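Long-range contacts in UTP--glucose-1-phosphate uridylyltransferase (Acinetobacter baumannii, PDB 6IKX), which catalyses the formation of UDP-glucose and diphosphate from UTP and glucose 1-phosphate: residues 2-7 and 50-55; 29-34 and 273-278; 40-45 and 139-144; 123-128 and 214-219; 160-165 and 248-253. The protein carries 1 engineered substitution. All blocks are in the same frame, centred on the assembly; numbering follows the deposited sequence.

Contact 1: residues 2-7 and 50-55; sequences IKKAVL and QIILVT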
# COMPACT_ATOMS: atom_id res chain seq x y z
N ILE A 2 -7.34 -18.75 -28.50
CA ILE A 2 -6.94 -17.49 -27.80
C ILE A 2 -7.25 -17.62 -26.30
O ILE A 2 -8.45 -17.56 -25.94
CB ILE A 2 -7.61 -16.22 -28.39
CG1 ILE A 2 -7.37 -16.08 -29.90
CG2 ILE A 2 -7.19 -14.98 -27.62
CD1 ILE A 2 -5.92 -16.01 -30.35
N LYS A 3 -6.22 -17.77 -25.47
CA LYS A 3 -6.32 -18.02 -24.00
C LYS A 3 -5.77 -16.84 -23.17
O LYS A 3 -6.03 -16.83 -21.94
CB LYS A 3 -5.58 -19.31 -23.64
CG LYS A 3 -6.05 -20.58 -24.34
CD LYS A 3 -7.44 -21.08 -23.95
CE LYS A 3 -8.54 -20.66 -24.90
NZ LYS A 3 -9.56 -21.73 -25.12
N LYS A 4 -5.00 -15.94 -23.77
CA LYS A 4 -4.35 -14.77 -23.09
C LYS A 4 -4.98 -13.42 -23.50
O LYS A 4 -5.35 -13.23 -24.65
CB LYS A 4 -2.87 -14.75 -23.44
CG LYS A 4 -2.19 -16.05 -23.15
CD LYS A 4 -0.72 -15.97 -23.34
CE LYS A 4 -0.08 -17.25 -22.85
NZ LYS A 4 1.35 -17.00 -22.60
N ALA A 5 -5.07 -12.50 -22.55
CA ALA A 5 -5.53 -11.11 -22.76
C ALA A 5 -4.64 -10.18 -21.94
O ALA A 5 -4.45 -10.45 -20.76
CB ALA A 5 -6.99 -10.96 -22.40
N VAL A 6 -4.17 -9.11 -22.57
CA VAL A 6 -3.41 -8.01 -21.93
C VAL A 6 -4.39 -6.89 -21.57
O VAL A 6 -5.11 -6.46 -22.48
CB VAL A 6 -2.29 -7.55 -22.87
CG1 VAL A 6 -1.62 -6.28 -22.34
CG2 VAL A 6 -1.29 -8.68 -23.07
N LEU A 7 -4.54 -6.57 -20.27
CA LEU A 7 -5.38 -5.41 -19.84
C LEU A 7 -4.41 -4.32 -19.43
O LEU A 7 -3.73 -4.47 -18.42
CB LEU A 7 -6.28 -5.70 -18.65
CG LEU A 7 -7.21 -6.90 -18.71
CD1 LEU A 7 -8.55 -6.58 -18.06
CD2 LEU A 7 -7.37 -7.45 -20.12
N GLN A 50 -5.92 -16.52 -18.93
CA GLN A 50 -4.78 -15.78 -18.34
C GLN A 50 -5.00 -14.28 -18.57
O GLN A 50 -4.91 -13.83 -19.78
CB GLN A 50 -3.45 -16.24 -18.95
CG GLN A 50 -2.23 -15.83 -18.11
CD GLN A 50 -0.92 -16.16 -18.79
OE1 GLN A 50 -0.76 -16.05 -20.00
NE2 GLN A 50 0.04 -16.58 -17.99
N ILE A 51 -5.34 -13.57 -17.48
CA ILE A 51 -5.53 -12.09 -17.43
C ILE A 51 -4.16 -11.49 -17.15
O ILE A 51 -3.58 -11.77 -16.10
CB ILE A 51 -6.60 -11.71 -16.39
CG1 ILE A 51 -7.99 -12.20 -16.84
CG2 ILE A 51 -6.62 -10.20 -16.13
CD1 ILE A 51 -8.40 -11.67 -18.20
N ILE A 52 -3.59 -10.76 -18.10
CA ILE A 52 -2.24 -10.16 -17.97
C ILE A 52 -2.42 -8.66 -17.73
O ILE A 52 -2.65 -7.95 -18.73
CB ILE A 52 -1.37 -10.45 -19.20
CG1 ILE A 52 -1.41 -11.94 -19.55
CG2 ILE A 52 0.06 -9.95 -18.99
CD1 ILE A 52 -0.70 -12.31 -20.83
N LEU A 53 -2.41 -8.23 -16.47
CA LEU A 53 -2.56 -6.79 -16.08
C LEU A 53 -1.20 -6.09 -16.31
O LEU A 53 -0.23 -6.51 -15.66
CB LEU A 53 -2.93 -6.69 -14.59
CG LEU A 53 -4.22 -7.36 -14.14
CD1 LEU A 53 -4.42 -7.21 -12.66
CD2 LEU A 53 -5.42 -6.81 -14.87
N VAL A 54 -1.10 -5.10 -17.19
CA VAL A 54 0.12 -4.25 -17.27
C VAL A 54 -0.12 -3.09 -16.33
O VAL A 54 -1.03 -2.27 -16.61
CB VAL A 54 0.43 -3.79 -18.71
CG1 VAL A 54 1.75 -3.07 -18.80
CG2 VAL A 54 0.45 -4.96 -19.66
N THR A 55 0.62 -3.02 -15.23
CA THR A 55 0.17 -2.15 -14.11
C THR A 55 1.23 -1.14 -13.65
O THR A 55 2.36 -1.08 -14.14
CB THR A 55 -0.43 -3.04 -13.00
OG1 THR A 55 -1.31 -2.21 -12.23
CG2 THR A 55 0.58 -3.73 -12.12

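Contact 2: residues 29-34 and 273-278; sequences TVVDRP and LEHPKL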
# COMPACT_ATOMS: atom_id res chain seq x y z
N THR A 29 -16.46 2.59 -8.90
CA THR A 29 -17.59 1.68 -8.64
C THR A 29 -18.66 1.97 -9.68
O THR A 29 -18.96 3.12 -9.94
CB THR A 29 -17.98 1.58 -7.15
OG1 THR A 29 -19.41 1.62 -7.05
CG2 THR A 29 -17.31 2.60 -6.27
N VAL A 30 -19.16 0.90 -10.29
CA VAL A 30 -20.19 0.98 -11.35
C VAL A 30 -21.36 0.15 -10.85
O VAL A 30 -21.31 -1.09 -10.97
CB VAL A 30 -19.62 0.48 -12.67
CG1 VAL A 30 -20.70 0.33 -13.74
CG2 VAL A 30 -18.50 1.40 -13.12
N VAL A 31 -22.32 0.82 -10.23
CA VAL A 31 -23.46 0.20 -9.49
C VAL A 31 -22.94 -0.32 -8.15
O VAL A 31 -23.14 0.36 -7.12
CB VAL A 31 -24.13 -0.92 -10.31
CG1 VAL A 31 -25.47 -1.30 -9.71
CG2 VAL A 31 -24.28 -0.55 -11.77
N ASP A 32 -22.34 -1.50 -8.12
CA ASP A 32 -21.94 -2.11 -6.84
C ASP A 32 -20.62 -2.88 -6.95
O ASP A 32 -20.33 -3.63 -5.98
CB ASP A 32 -23.06 -3.05 -6.41
CG ASP A 32 -23.23 -4.28 -7.30
OD1 ASP A 32 -22.66 -4.28 -8.40
OD2 ASP A 32 -23.91 -5.23 -6.87
N ARG A 33 -19.87 -2.76 -8.06
CA ARG A 33 -18.53 -3.40 -8.18
C ARG A 33 -17.57 -2.53 -9.01
O ARG A 33 -17.97 -1.70 -9.80
CB ARG A 33 -18.73 -4.79 -8.79
CG ARG A 33 -19.22 -4.73 -10.22
CD ARG A 33 -20.02 -5.93 -10.66
NE ARG A 33 -21.19 -6.14 -9.83
CZ ARG A 33 -21.42 -7.22 -9.09
NH1 ARG A 33 -20.58 -8.24 -9.07
NH2 ARG A 33 -22.51 -7.26 -8.35
N PRO A 34 -16.24 -2.67 -8.89
CA PRO A 34 -15.33 -1.84 -9.70
C PRO A 34 -15.46 -2.14 -11.21
O PRO A 34 -15.82 -3.26 -11.61
CB PRO A 34 -13.97 -2.24 -9.09
CG PRO A 34 -14.18 -3.69 -8.73
CD PRO A 34 -15.53 -3.63 -8.04
N LEU A 273 -29.81 -0.39 -14.12
CA LEU A 273 -31.18 -0.82 -14.55
C LEU A 273 -31.19 -2.31 -14.90
O LEU A 273 -32.22 -2.95 -14.69
CB LEU A 273 -31.65 0.04 -15.73
CG LEU A 273 -32.44 1.30 -15.33
CD2 LEU A 273 -32.46 2.28 -16.48
N GLU A 274 -30.07 -2.86 -15.37
CA GLU A 274 -29.95 -4.29 -15.72
C GLU A 274 -29.55 -5.12 -14.50
O GLU A 274 -29.35 -6.34 -14.66
CB GLU A 274 -28.86 -4.44 -16.78
CG GLU A 274 -29.36 -4.42 -18.20
CD GLU A 274 -28.58 -5.44 -19.02
OE1 GLU A 274 -28.13 -6.43 -18.42
OE2 GLU A 274 -28.42 -5.22 -20.24
N HIS A 275 -29.37 -4.53 -13.32
CA HIS A 275 -28.81 -5.32 -12.19
C HIS A 275 -29.82 -6.39 -11.81
O HIS A 275 -30.96 -6.07 -11.49
CB HIS A 275 -28.45 -4.43 -11.01
CG HIS A 275 -27.59 -5.11 -10.00
ND1 HIS A 275 -28.11 -5.90 -9.01
CD2 HIS A 275 -26.25 -5.04 -9.80
CE1 HIS A 275 -27.13 -6.32 -8.24
NE2 HIS A 275 -25.97 -5.80 -8.70
N PRO A 276 -29.43 -7.68 -11.79
CA PRO A 276 -30.40 -8.77 -11.69
C PRO A 276 -31.08 -8.74 -10.32
O PRO A 276 -32.15 -9.31 -10.19
CB PRO A 276 -29.57 -10.05 -11.87
CG PRO A 276 -28.15 -9.65 -11.48
CD PRO A 276 -28.03 -8.16 -11.75
N LYS A 277 -30.45 -8.04 -9.37
CA LYS A 277 -30.93 -7.92 -7.97
C LYS A 277 -31.44 -6.50 -7.68
O LYS A 277 -32.45 -6.43 -7.01
CB LYS A 277 -29.84 -8.41 -7.03
CG LYS A 277 -30.24 -9.58 -6.13
CD LYS A 277 -29.11 -10.52 -5.75
CE LYS A 277 -28.99 -11.75 -6.63
NZ LYS A 277 -30.29 -12.42 -6.83
N LEU A 278 -30.86 -5.42 -8.23
CA LEU A 278 -31.24 -4.02 -7.89
C LEU A 278 -32.03 -3.32 -8.99
O LEU A 278 -32.51 -2.22 -8.72
CB LEU A 278 -29.98 -3.21 -7.65
CG LEU A 278 -29.07 -3.75 -6.56
CD1 LEU A 278 -27.65 -3.31 -6.83
CD2 LEU A 278 -29.56 -3.32 -5.18

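Contact 3: residues 40-45 and 139-144; sequences VREAVE and GQNDLS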
# COMPACT_ATOMS: atom_id res chain seq x y z
N VAL A 40 -13.02 -8.00 -16.98
CA VAL A 40 -12.46 -9.35 -16.71
C VAL A 40 -13.59 -10.35 -16.96
O VAL A 40 -13.30 -11.33 -17.69
CB VAL A 40 -11.82 -9.48 -15.32
CG1 VAL A 40 -11.57 -10.94 -15.00
CG2 VAL A 40 -10.51 -8.67 -15.24
N ARG A 41 -14.84 -10.05 -16.55
CA ARG A 41 -15.99 -10.96 -16.80
C ARG A 41 -16.11 -11.16 -18.33
O ARG A 41 -16.19 -12.31 -18.77
CB ARG A 41 -17.26 -10.49 -16.07
CG ARG A 41 -18.41 -11.49 -16.05
CD ARG A 41 -19.76 -11.01 -15.50
NE ARG A 41 -19.74 -10.45 -14.14
CZ ARG A 41 -20.18 -9.22 -13.78
NH1 ARG A 41 -20.69 -8.37 -14.66
NH2 ARG A 41 -20.14 -8.83 -12.52
N GLU A 42 -16.07 -10.08 -19.12
CA GLU A 42 -16.18 -10.11 -20.61
C GLU A 42 -15.10 -11.05 -21.20
O GLU A 42 -15.43 -11.87 -22.07
CB GLU A 42 -16.13 -8.67 -21.13
CG GLU A 42 -16.03 -8.49 -22.66
CD GLU A 42 -15.68 -7.06 -23.10
OE1 GLU A 42 -15.50 -6.82 -24.34
OE2 GLU A 42 -15.60 -6.16 -22.22
N ALA A 43 -13.85 -10.93 -20.75
CA ALA A 43 -12.70 -11.72 -21.23
C ALA A 43 -12.93 -13.22 -20.99
O ALA A 43 -12.76 -14.07 -21.92
CB ALA A 43 -11.45 -11.28 -20.51
N VAL A 44 -13.25 -13.54 -19.74
CA VAL A 44 -13.39 -14.92 -19.21
C VAL A 44 -14.53 -15.61 -19.97
O VAL A 44 -14.35 -16.79 -20.35
CB VAL A 44 -13.61 -14.87 -17.69
CG1 VAL A 44 -14.28 -16.13 -17.17
CG2 VAL A 44 -12.28 -14.64 -16.95
N GLU A 45 -15.59 -14.87 -20.28
CA GLU A 45 -16.78 -15.37 -21.01
C GLU A 45 -16.56 -15.39 -22.54
O GLU A 45 -17.52 -15.73 -23.24
CB GLU A 45 -18.00 -14.51 -20.66
CG GLU A 45 -18.78 -15.10 -19.49
CD GLU A 45 -19.62 -14.08 -18.75
OE1 GLU A 45 -20.10 -13.18 -19.43
OE2 GLU A 45 -19.76 -14.20 -17.51
N GLY A 139 -26.37 -12.63 -25.87
CA GLY A 139 -25.98 -13.96 -25.34
C GLY A 139 -24.58 -14.43 -25.76
O GLY A 139 -24.04 -15.33 -25.11
N GLN A 140 -23.99 -13.89 -26.83
CA GLN A 140 -22.56 -14.13 -27.18
C GLN A 140 -21.86 -12.77 -27.31
O GLN A 140 -22.22 -12.00 -28.23
CB GLN A 140 -22.38 -14.97 -28.46
CG GLN A 140 -20.91 -15.32 -28.71
CD GLN A 140 -20.58 -15.97 -30.04
OE1 GLN A 140 -19.42 -16.30 -30.31
NE2 GLN A 140 -21.58 -16.15 -30.89
N ASN A 141 -20.90 -12.48 -26.43
CA ASN A 141 -20.29 -11.12 -26.37
C ASN A 141 -19.46 -10.92 -27.65
O ASN A 141 -19.08 -11.93 -28.28
CB ASN A 141 -19.60 -10.85 -25.02
CG ASN A 141 -18.29 -11.55 -24.79
OD1 ASN A 141 -17.59 -11.92 -25.73
ND2 ASN A 141 -17.92 -11.66 -23.52
N ASP A 142 -19.33 -9.66 -28.07
CA ASP A 142 -18.49 -9.23 -29.22
C ASP A 142 -17.05 -9.78 -29.10
O ASP A 142 -16.47 -10.08 -30.14
CB ASP A 142 -18.44 -7.71 -29.34
CG ASP A 142 -19.75 -7.07 -29.76
OD1 ASP A 142 -20.29 -7.49 -30.80
OD2 ASP A 142 -20.21 -6.13 -29.06
N LEU A 143 -16.45 -9.86 -27.93
CA LEU A 143 -15.03 -10.30 -27.87
C LEU A 143 -14.93 -11.75 -28.36
O LEU A 143 -13.92 -12.10 -29.01
CB LEU A 143 -14.44 -10.20 -26.47
CG LEU A 143 -12.99 -10.69 -26.40
CD1 LEU A 143 -12.08 -9.81 -27.23
CD2 LEU A 143 -12.50 -10.75 -24.97
N SER A 144 -15.91 -12.57 -28.02
CA SER A 144 -15.96 -14.00 -28.40
C SER A 144 -16.22 -14.10 -29.91
O SER A 144 -15.49 -14.84 -30.60
CB SER A 144 -16.98 -14.72 -27.57
OG SER A 144 -17.72 -15.62 -28.35

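Contact 4: residues 123-128 and 214-219; sequences DDFAVL and AKIMQL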
# COMPACT_ATOMS: atom_id res chain seq x y z
N ASP A 123 2.36 -16.93 -28.15
CA ASP A 123 0.87 -17.01 -28.25
C ASP A 123 0.26 -15.79 -28.96
O ASP A 123 0.85 -14.70 -28.94
CB ASP A 123 0.17 -17.13 -26.90
CG ASP A 123 0.18 -18.53 -26.32
OD1 ASP A 123 1.19 -19.22 -26.52
OD2 ASP A 123 -0.83 -18.92 -25.68
N ASP A 124 -0.89 -15.99 -29.58
CA ASP A 124 -1.77 -14.94 -30.16
C ASP A 124 -2.65 -14.48 -29.00
O ASP A 124 -2.80 -15.24 -28.07
CB ASP A 124 -2.48 -15.50 -31.40
CG ASP A 124 -1.64 -15.46 -32.68
OD1 ASP A 124 -0.38 -15.34 -32.57
OD2 ASP A 124 -2.25 -15.48 -33.80
N PHE A 125 -3.10 -13.23 -28.95
CA PHE A 125 -3.63 -12.70 -27.66
C PHE A 125 -4.60 -11.56 -27.86
O PHE A 125 -4.63 -10.94 -28.91
CB PHE A 125 -2.49 -12.30 -26.74
CG PHE A 125 -1.65 -11.17 -27.27
CD1 PHE A 125 -0.72 -11.38 -28.26
CD2 PHE A 125 -1.82 -9.89 -26.78
CE1 PHE A 125 0.06 -10.33 -28.74
CE2 PHE A 125 -1.04 -8.85 -27.25
CZ PHE A 125 -0.10 -9.06 -28.23
N ALA A 126 -5.45 -11.33 -26.88
CA ALA A 126 -6.42 -10.22 -26.95
C ALA A 126 -5.85 -9.03 -26.15
O ALA A 126 -4.99 -9.26 -25.30
CB ALA A 126 -7.76 -10.73 -26.50
N VAL A 127 -6.27 -7.80 -26.47
CA VAL A 127 -6.03 -6.58 -25.66
C VAL A 127 -7.39 -5.99 -25.30
O VAL A 127 -8.23 -5.88 -26.21
CB VAL A 127 -5.16 -5.54 -26.40
CG1 VAL A 127 -5.02 -4.26 -25.60
CG2 VAL A 127 -3.80 -6.11 -26.80
N LEU A 128 -7.64 -5.80 -24.01
CA LEU A 128 -8.88 -5.16 -23.48
C LEU A 128 -8.42 -3.84 -22.86
O LEU A 128 -7.62 -3.92 -21.91
CB LEU A 128 -9.59 -5.99 -22.39
CG LEU A 128 -10.13 -7.40 -22.69
CD1 LEU A 128 -11.66 -7.39 -22.85
CD2 LEU A 128 -9.46 -8.07 -23.86
N ALA A 214 1.46 -12.61 -32.04
CA ALA A 214 2.63 -12.42 -31.17
C ALA A 214 3.69 -11.62 -31.91
O ALA A 214 4.51 -10.97 -31.24
CB ALA A 214 3.17 -13.75 -30.74
N LYS A 215 3.72 -11.78 -33.24
CA LYS A 215 4.51 -10.96 -34.20
C LYS A 215 4.54 -9.52 -33.67
O LYS A 215 5.61 -8.89 -33.78
CB LYS A 215 3.81 -10.85 -35.57
CG LYS A 215 4.17 -11.83 -36.67
CD LYS A 215 3.36 -11.59 -37.98
N ILE A 216 3.37 -9.02 -33.22
CA ILE A 216 3.10 -7.58 -32.92
C ILE A 216 4.17 -7.06 -31.96
O ILE A 216 4.38 -5.88 -31.98
CB ILE A 216 1.70 -7.35 -32.33
CG1 ILE A 216 1.13 -5.94 -32.61
CG2 ILE A 216 1.71 -7.62 -30.84
CD1 ILE A 216 1.12 -5.52 -34.07
N MET A 217 4.77 -7.92 -31.14
CA MET A 217 5.73 -7.50 -30.08
C MET A 217 7.06 -7.07 -30.69
O MET A 217 7.69 -6.18 -30.10
CB MET A 217 6.01 -8.63 -29.07
CG MET A 217 4.80 -9.04 -28.27
SD MET A 217 4.36 -7.85 -26.99
CE MET A 217 2.81 -8.60 -26.49
N GLN A 218 7.48 -7.70 -31.79
CA GLN A 218 8.74 -7.35 -32.50
C GLN A 218 8.46 -6.14 -33.36
O GLN A 218 9.36 -5.29 -33.52
CB GLN A 218 9.25 -8.50 -33.36
CG GLN A 218 10.13 -9.46 -32.60
CD GLN A 218 9.31 -10.34 -31.70
OE1 GLN A 218 8.28 -10.87 -32.12
NE2 GLN A 218 9.76 -10.50 -30.45
N LEU A 219 7.24 -6.06 -33.87
CA LEU A 219 6.78 -4.84 -34.53
C LEU A 219 6.83 -3.67 -33.53
O LEU A 219 7.39 -2.62 -33.91
CB LEU A 219 5.38 -5.08 -35.09
CG LEU A 219 5.31 -6.12 -36.21
CD1 LEU A 219 3.91 -6.17 -36.83
CD2 LEU A 219 6.35 -5.86 -37.27

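Contact 5: residues 160-165 and 248-253; sequences VEAVPD and AYRMQG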
# COMPACT_ATOMS: atom_id res chain seq x y z
N VAL A 160 -14.61 -2.17 -33.77
CA VAL A 160 -15.10 -0.81 -34.15
C VAL A 160 -16.61 -0.73 -33.92
O VAL A 160 -17.27 -1.78 -33.82
CB VAL A 160 -14.77 -0.46 -35.61
CG1 VAL A 160 -13.27 -0.47 -35.87
CG2 VAL A 160 -15.47 -1.35 -36.62
N GLU A 161 -17.14 0.48 -33.87
CA GLU A 161 -18.60 0.69 -33.68
C GLU A 161 -19.03 1.97 -34.41
O GLU A 161 -18.32 2.99 -34.28
CB GLU A 161 -18.90 0.65 -32.19
CG GLU A 161 -19.42 1.93 -31.62
CD GLU A 161 -19.72 1.80 -30.14
OE1 GLU A 161 -20.78 1.23 -29.77
OE2 GLU A 161 -18.85 2.23 -29.37
N ALA A 162 -20.10 1.88 -35.19
CA ALA A 162 -20.75 3.02 -35.88
C ALA A 162 -21.02 4.13 -34.85
O ALA A 162 -21.61 3.82 -33.80
CB ALA A 162 -22.03 2.55 -36.54
N VAL A 163 -20.57 5.36 -35.13
CA VAL A 163 -20.88 6.60 -34.35
C VAL A 163 -21.57 7.60 -35.28
O VAL A 163 -21.44 7.49 -36.50
CB VAL A 163 -19.60 7.22 -33.76
CG1 VAL A 163 -18.91 6.27 -32.79
CG2 VAL A 163 -18.62 7.67 -34.85
N PRO A 164 -22.33 8.59 -34.76
CA PRO A 164 -22.90 9.65 -35.61
C PRO A 164 -21.87 10.42 -36.46
O PRO A 164 -20.81 10.70 -35.94
CB PRO A 164 -23.57 10.57 -34.57
CG PRO A 164 -23.96 9.61 -33.48
CD PRO A 164 -22.78 8.69 -33.37
N ASP A 165 -22.22 10.71 -37.73
CA ASP A 165 -21.36 11.37 -38.76
C ASP A 165 -20.71 12.65 -38.20
O ASP A 165 -19.50 12.89 -38.44
CB ASP A 165 -22.17 11.75 -39.99
CG ASP A 165 -22.55 10.56 -40.86
OD1 ASP A 165 -21.66 9.77 -41.22
OD2 ASP A 165 -23.74 10.44 -41.16
N ALA A 248 -11.40 -5.14 -39.57
CA ALA A 248 -12.23 -4.36 -38.65
C ALA A 248 -13.49 -5.18 -38.40
O ALA A 248 -14.14 -5.58 -39.37
CB ALA A 248 -12.47 -3.01 -39.26
N TYR A 249 -13.70 -5.53 -37.13
CA TYR A 249 -14.84 -6.32 -36.61
C TYR A 249 -15.80 -5.33 -35.97
O TYR A 249 -15.40 -4.64 -35.01
CB TYR A 249 -14.40 -7.38 -35.59
CG TYR A 249 -15.57 -7.91 -34.81
CD1 TYR A 249 -16.41 -8.88 -35.33
CD2 TYR A 249 -15.95 -7.31 -33.62
CE1 TYR A 249 -17.54 -9.30 -34.65
CE2 TYR A 249 -17.09 -7.68 -32.95
CZ TYR A 249 -17.88 -8.69 -33.45
OH TYR A 249 -18.99 -9.05 -32.75
N ARG A 250 -17.03 -5.27 -36.47
CA ARG A 250 -18.05 -4.30 -36.01
C ARG A 250 -18.92 -4.96 -34.96
O ARG A 250 -19.64 -5.93 -35.27
CB ARG A 250 -18.93 -3.79 -37.16
CG ARG A 250 -19.93 -2.71 -36.76
CD ARG A 250 -20.89 -2.50 -37.90
NE ARG A 250 -21.93 -1.49 -37.70
CZ ARG A 250 -22.83 -1.17 -38.62
NH1 ARG A 250 -22.84 -1.79 -39.78
NH2 ARG A 250 -23.74 -0.25 -38.38
N MET A 251 -18.88 -4.37 -33.77
CA MET A 251 -19.67 -4.73 -32.59
C MET A 251 -21.13 -4.97 -32.98
O MET A 251 -21.66 -4.26 -33.85
CB MET A 251 -19.68 -3.56 -31.61
CG MET A 251 -18.39 -3.40 -30.89
SD MET A 251 -18.54 -2.05 -29.76
CE MET A 251 -19.70 -2.70 -28.55
N GLN A 252 -21.76 -5.85 -32.22
CA GLN A 252 -23.23 -6.01 -32.17
C GLN A 252 -23.73 -5.36 -30.86
O GLN A 252 -24.91 -5.06 -30.81
CB GLN A 252 -23.50 -7.50 -32.45
CG GLN A 252 -24.61 -8.14 -31.64
CD GLN A 252 -24.08 -8.46 -30.27
OE1 GLN A 252 -22.95 -8.92 -30.14
NE2 GLN A 252 -24.91 -8.20 -29.27
N GLY A 253 -22.85 -5.10 -29.88
CA GLY A 253 -23.21 -4.68 -28.51
C GLY A 253 -23.04 -3.18 -28.34
O GLY A 253 -23.04 -2.49 -29.35

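Contact 1: residues 2-7 and 50-55
Val-6 and Val-54 meet through their methyls, with CG1 of Val-6 3.6 Å from CG2 of Val-54. They belong to parallel strands 4-8 and 50-55 at the heart of the Rossmann-like sheet of the GT-A fold. On the same face, CD1 of Ile-52 rests against CB of Lys-4. The other face carries Ala-5, Leu-7, Ile-51 and Leu-53. There CB of Leu-7 touches CD2 of Leu-53 at 4.0 Å. Five backbone hydrogen bonds pair the strands, from Lys-4 with Gln-50 through Leu-7 with Leu-53. They run from Gln-50 N to Lys-3 O at one end and from Val-54 N to Leu-7 O at the other. Strand 125-128 flanks strand 4-8, and strand 97-102 flanks strand 50-55. Helix 35-44 packs over Leu-7 and Ile-51. Pro-8, right after Leu-7, belongs to the UTP site. Lys-4 and Gln-50 run side by side, both extended. The ammonium of Lys-4 bonds to Val-119 O, while its CE passes 3.2 Å from Gln-50 OE1.

Contact 2: residues 29-34 and 273-278
The backbones at Val-31 and His-275 stay well apart, 8.1 Å between CA atoms, and Val-31 has a positive phi of 76° in a tight gamma turn whose closing bond, Asp-32 N to Val-30 O, is weak. Side chains bridge the gap. His-275 donates from NE2 to OD2 of Asp-32 at 2.8 Å, a His-carboxylate hydrogen bond. The nitrogen comes from above the carboxylate plane, and the two planes are 79° apart. Arg-33 grips the same carboxylate side-on. Its NE lies 2.8 Å from OD1 of Asp-32, and its NH2 bonds OD2 from the face opposite the histidine. OD2 thus accepts from two sides, and Lys-261 of a neighbouring subunit also forms a salt bridge to it. This should favour a charged carboxylate. On the far side of the imidazole, ND1 accepts from Lys-277 N and Leu-278 N, which fixes the ring's rotation. CD1 of Leu-278 sits over the ring centre, and Pro-276 CD lies over the other face. Val-31 CG1 touches CD2 of His-275 at 3.8 Å. The contact joins the small, weakly bonded hairpin of strands 29-30 and 33-34, beside helix 35-44, to the loop between helices 261-273 and 279-287.

Contact 3: residues 40-45 and 139-144
The side-chain amide of Asn-141 and the carboxylate of Glu-42 are the flat groups here, with planes 75° apart. They do not bond to each other. ND2 of Asn-141 bonds instead to the main-chain O of Glu-42 at 2.9 Å. It meets a lone pair of that carbonyl, in the carbonyl plane, and the oxygen lies 18° out of the amide plane. The aliphatic CG of Glu-42 and CB of Glu-45 also pass near ND2, the first at 3.8 Å and the second at 4.0 Å. The other end of the amide is used as well. OD1 of Asn-141 accepts from Ser-144 N at 2.9 Å, so Asn-141 is the N-cap of helix 142-153. Its chi1 of 75° sets CG between the backbone N and the carbonyl carbon, and from there one amide serves both helices. Two residues on, Leu-143 supplies the apolar part, with CD2 3.9 Å from CA of Ala-43. Glu-42 directs its carboxylate to a salt bridge with Arg-209. The contact therefore ties the C-terminal turn of helix 35-44 to the first turn of helix 142-153. Glu-42 and Leu-143 both rest on Leu-128 of strand 125-128, and the Asp-142 carboxylate bonds to the 249-253 region at the end of strand 246-250.

Contact 4: residues 123-128 and 214-219
Phe-125 points its ring at the start of helix 216-220, and its CZ leads. CG2 of Ile-216 meets the ring at the edge, near its plane, 3.5 Å from CZ of Phe-125. The two side chains stand at about a right angle. CE of Met-217 comes in obliquely and lies 3.4 Å from the same CZ. Met-217 can do this because its chain bends at chi2, -75°, which turns CE toward the CZ end of the Phe-125 ring. CA of Ala-214 also lies at the ring edge, 4.1 Å from CE1 of Phe-125. The chi1 of Phe-125 is 63°, a crowded position between the backbone N and the carbonyl carbon. It swings the ring across toward the helix. This is strand-to-helix packing on the Rossmann-like sheet of the GT-A fold. Helix 216-220 follows strand 209-212, the antiparallel neighbour of strand 125-128, and lies over the face that Phe-125 shares with Val-6 of strand 4-8. Helix 117-120 adds to this layer, with Val-120 touching both Phe-125 and Met-217. Polar contact is slight and sits at the strand's entry. There OD1 of Asp-124 receives a weak hydrogen bond from Ala-214 N, the two atoms 3.3 Å apart.

Contact 5: residues 160-165 and 248-253
Val-160 N donates to Tyr-249 O at 2.9 Å, where strands 156-162 and 246-250 run parallel in the mixed sheet of the GT-A domain. Met-251 N donates to Val-160 O at 3.1 Å. These two bonds flank the parallel bridge of Val-160 with Arg-250, near the end of a pairing that also links Tyr-249 with Ile-158. Val-160 O takes a CA-H contact from Arg-250 as well. The short segments 160-162 and 248-250 cross at 51°, and beyond the bridge the contact passes to side chains. SD of Met-251 lies 3.7 Å from CB of Glu-161. The Glu-161 carboxylate goes on to Thr-255. On the face of Val-160, its CG1 meets CB of Ala-248, at 4.3 Å. Val-206, part of the UDP-glucose site, which is empty in this chain, lies about 5 Å from Val-160, nearest side-chain atoms. Arg-250 runs fully extended, chi1 -176°. Its NH1 bonds to Pro-180 O, and its NH2 stops 3.8 Å from CB of Ala-162.

How the contacts relate
Contacts 1, 4 and 5 all reach one mixed sheet, while contacts 2 and 3 join parts around it. Contact 1 is buried and rests on a full parallel ladder. Contact 5, on the opposite side of the chain's centre, is partly buried and has a single bridge. Contact 4, also partly buried, adds a helix to strand 125-128, the neighbour of strand 4-8, and is mostly apolar. Contact 3 is partly buried and depends on one amide. It touches contact 1 through Ala-43 and Ile-51, and contact 5 through Asp-142. Contact 2 is the most charged. It is buried too, though far from the chain's centre, and adjoins a neighbouring subunit. Of the five it joins the segments farthest apart in sequence.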